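PDB 5J6C: putative reductase, which probably uses bound flavin mononucleotide to reduce nitro compounds, possibly including the antibiotic metronidazole. Local coordinates for residues K49-K54 with L134-C139. Numbering follows the deposited sequence.
Sequences KEKLDK and LGLGSC. With FMN (flavin mononucleotide), chain C.
Lys51 and Leu134 lie alongside each other, pointing opposite ways, where helix 49-60 of this nitroreductase-family fold meets a Schellman motif, the turn that ends helix 116-133 and leads into strand 137-142, outermost in the sheet of this chain. The motif rests on two backbone bonds, from the N atoms of Leu136 and Gly135 back to carbonyls in the last turn of helix 116-133, and on Gly135 as C-prime residue with a positive phi. The packed part centres on Leu134. Its CD1 lies 3.5 Å from the backbone Lys51 O and also touches Lys51 CB and Lys54 CB, three residues apart on one face of the helix. Nearby, Leu136 CD1 reaches Lys51 CD at 4.1 Å, a lighter touch from a buried side chain that also packs on Ile55, Val47 and Tyr178. The Lys51 chain is stretched out to its full length, which carries the amine past Leu134 CB to the carbonyl of the turn. There NZ donates to Leu134 O at 2.7 Å, with a C=O...N angle of 162° that puts the donor nearly in line with the carbonyl; Tyr178 OH is a second hydrogen-bond partner of the amine. The looser, more open side belongs to Lys54, whose CD passes Leu134 CD2 at 3.9 Å with little area buried. Its extended chain carries the amine to Glu50 OE2, 2.8 Å from NZ and one turn earlier in the same helix, in a salt bridge made on the anti side of the carboxylate, 29° out of its plane. The strand then runs on to the flavin pocket, away from helix 49-60: Cys139, which does not touch that helix segment, has its SG anti to the backbone N (chi1 -166°), placing the sulfur 3.4 Å from N1 of the flavin mononucleotide.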
loop_
_atom_site.group_PDB
_atom_site.type_symbol
_atom_site.label_atom_id
_atom_site.label_comp_id
_atom_site.label_asym_id
_atom_site.label_seq_id
_atom_site.Cartn_x
_atom_site.Cartn_y
_atom_site.Cartn_z
ATOM N N LYS A 49 19.171 -9.282 13.420
ATOM C CA LYS A 49 18.155 -8.672 14.269
ATOM C C LYS A 49 18.053 -7.178 14.017
ATOM O O LYS A 49 16.949 -6.609 14.032
ATOM C CB LYS A 49 18.468 -8.956 15.738
ATOM C CG LYS A 49 17.842 -7.981 16.721
ATOM C CD LYS A 49 18.802 -7.683 17.885
ATOM C CE LYS A 49 18.371 -6.454 18.676
ATOM N NZ LYS A 49 16.907 -6.503 18.961
ATOM N N GLU A 50 19.189 -6.534 13.743
ATOM C CA GLU A 50 19.201 -5.091 13.545
ATOM C C GLU A 50 18.419 -4.679 12.296
ATOM O O GLU A 50 17.857 -3.578 12.254
ATOM C CB GLU A 50 20.655 -4.611 13.482
ATOM C CG GLU A 50 20.868 -3.258 12.858
ATOM C CD GLU A 50 21.201 -3.341 11.377
ATOM O OE1 GLU A 50 22.001 -4.220 10.982
ATOM O OE2 GLU A 50 20.668 -2.514 10.602
ATOM N N LYS A 51 18.376 -5.536 11.272
ATOM C CA LYS A 51 17.594 -5.225 10.079
ATOM C C LYS A 51 16.120 -5.551 10.286
ATOM O O LYS A 51 15.255 -4.767 9.884
ATOM C CB LYS A 51 18.147 -5.973 8.866
ATOM C CG LYS A 51 19.481 -5.434 8.364
ATOM C CD LYS A 51 19.925 -6.050 7.025
ATOM C CE LYS A 51 21.295 -5.476 6.614
ATOM N NZ LYS A 51 21.781 -5.855 5.257
ATOM N N LEU A 52 15.813 -6.695 10.909
ATOM C CA LEU A 52 14.433 -6.984 11.291
ATOM C C LEU A 52 13.826 -5.820 12.057
ATOM O O LEU A 52 12.696 -5.395 11.769
ATOM C CB LEU A 52 14.355 -8.257 12.137
ATOM C CG LEU A 52 12.959 -8.619 12.679
ATOM C CD1 LEU A 52 11.889 -8.673 11.559
ATOM C CD2 LEU A 52 12.949 -9.929 13.477
ATOM N N ASP A 53 14.583 -5.271 13.018
ATOM C CA ASP A 53 14.058 -4.213 13.872
ATOM C C ASP A 53 13.684 -2.977 13.060
ATOM O O ASP A 53 12.641 -2.366 13.300
ATOM C CB ASP A 53 15.078 -3.857 14.954
ATOM C CG ASP A 53 15.180 -4.916 16.038
ATOM O OD1 ASP A 53 14.287 -5.792 16.111
ATOM O OD2 ASP A 53 16.158 -4.865 16.825
ATOM N N LYS A 54 14.528 -2.591 12.100
ATOM C CA LYS A 54 14.215 -1.429 11.278
ATOM C C LYS A 54 13.011 -1.697 10.373
ATOM O O LYS A 54 12.209 -0.791 10.123
ATOM C CB LYS A 54 15.433 -1.021 10.459
ATOM C CG LYS A 54 16.586 -0.475 11.292
ATOM C CD LYS A 54 17.830 -0.344 10.433
ATOM C CE LYS A 54 18.984 0.343 11.175
ATOM N NZ LYS A 54 20.222 0.258 10.360
ATOM N N LEU A 134 17.572 -1.967 3.088
ATOM C CA LEU A 134 18.558 -2.672 3.892
ATOM C C LEU A 134 19.239 -3.790 3.119
ATOM O O LEU A 134 19.876 -4.652 3.735
ATOM C CB LEU A 134 17.904 -3.223 5.160
ATOM C CG LEU A 134 17.202 -2.193 6.040
ATOM C CD1 LEU A 134 16.404 -2.890 7.144
ATOM C CD2 LEU A 134 18.217 -1.208 6.628
ATOM N N GLY A 135 19.091 -3.813 1.795
ATOM C CA GLY A 135 19.800 -4.765 0.970
ATOM C C GLY A 135 19.211 -6.151 0.947
ATOM O O GLY A 135 19.897 -7.103 0.552
ATOM N N LEU A 136 17.972 -6.303 1.392
ATOM C CA LEU A 136 17.278 -7.580 1.377
ATOM C C LEU A 136 16.280 -7.606 0.223
ATOM O O LEU A 136 15.835 -6.566 -0.269
ATOM C CB LEU A 136 16.555 -7.822 2.709
ATOM C CG LEU A 136 17.416 -7.964 3.978
ATOM C CD1 LEU A 136 16.586 -7.661 5.220
ATOM C CD2 LEU A 136 18.026 -9.365 4.081
ATOM N N GLY A 137 15.961 -8.813 -0.236
ATOM C CA GLY A 137 14.897 -8.999 -1.195
ATOM C C GLY A 137 13.635 -9.463 -0.486
ATOM O O GLY A 137 13.683 -9.960 0.639
ATOM N N SER A 138 12.491 -9.300 -1.148
ATOM C CA SER A 138 11.245 -9.749 -0.537
ATOM C C SER A 138 10.228 -10.066 -1.624
ATOM O O SER A 138 10.400 -9.715 -2.794
ATOM C CB SER A 138 10.697 -8.706 0.460
ATOM O OG SER A 138 10.128 -7.583 -0.203
ATOM N N CYS A 139 9.158 -10.751 -1.222
ATOM C CA CYS A 139 8.069 -11.050 -2.137
ATOM C C CYS A 139 6.762 -11.114 -1.365
ATOM O O CYS A 139 6.693 -11.721 -0.291
ATOM C CB CYS A 139 8.294 -12.365 -2.880
ATOM S SG CYS A 139 7.140 -12.481 -4.265
HETATM N N1 FMN C . 4.260 -13.025 -6.059
HETATM C C2 FMN C . 4.146 -14.383 -5.815
HETATM O O2 FMN C . 5.038 -15.151 -6.143
HETATM N N3 FMN C . 3.032 -14.902 -5.193
HETATM C C4 FMN C . 1.996 -14.070 -4.822
HETATM O O4 FMN C . 0.988 -14.510 -4.271
HETATM C C4A FMN C . 2.089 -12.714 -5.081
HETATM N N5 FMN C . 1.050 -11.902 -4.694
HETATM C C5A FMN C . 1.140 -10.552 -4.903
HETATM C C6 FMN C . 0.078 -9.748 -4.511
HETATM C C7 FMN C . 0.147 -8.393 -4.709
HETATM C C7M FMN C . -0.991 -7.524 -4.275
HETATM C C8 FMN C . 1.260 -7.843 -5.303
HETATM C C8M FMN C . 1.322 -6.370 -5.503
HETATM C C9 FMN C . 2.322 -8.634 -5.703
HETATM C C9A FMN C . 2.260 -10.007 -5.504
HETATM N N10 FMN C . 3.306 -10.827 -5.900
HETATM C C10 FMN C . 3.226 -12.189 -5.689
HETATM C "C1'" FMN C . 4.525 -10.240 -6.552
HETATM C "C2'" FMN C . 4.264 -9.894 -8.026
HETATM O "O2'" FMN C . 4.359 -11.053 -8.835
HETATM C "C3'" FMN C . 5.249 -8.818 -8.491
HETATM O "O3'" FMN C . 5.203 -7.739 -7.588
HETATM C "C4'" FMN C . 4.926 -8.302 -9.896
HETATM O "O4'" FMN C . 5.025 -9.375 -10.809
HETATM C "C5'" FMN C . 5.886 -7.178 -10.295
HETATM O "O5'" FMN C . 7.190 -7.714 -10.355
HETATM P P FMN C . 8.346 -7.143 -9.395
HETATM O O1P FMN C . 7.814 -7.045 -7.981
HETATM O O2P FMN C . 9.549 -8.060 -9.409
HETATM O O3P FMN C . 8.700 -5.767 -9.901
#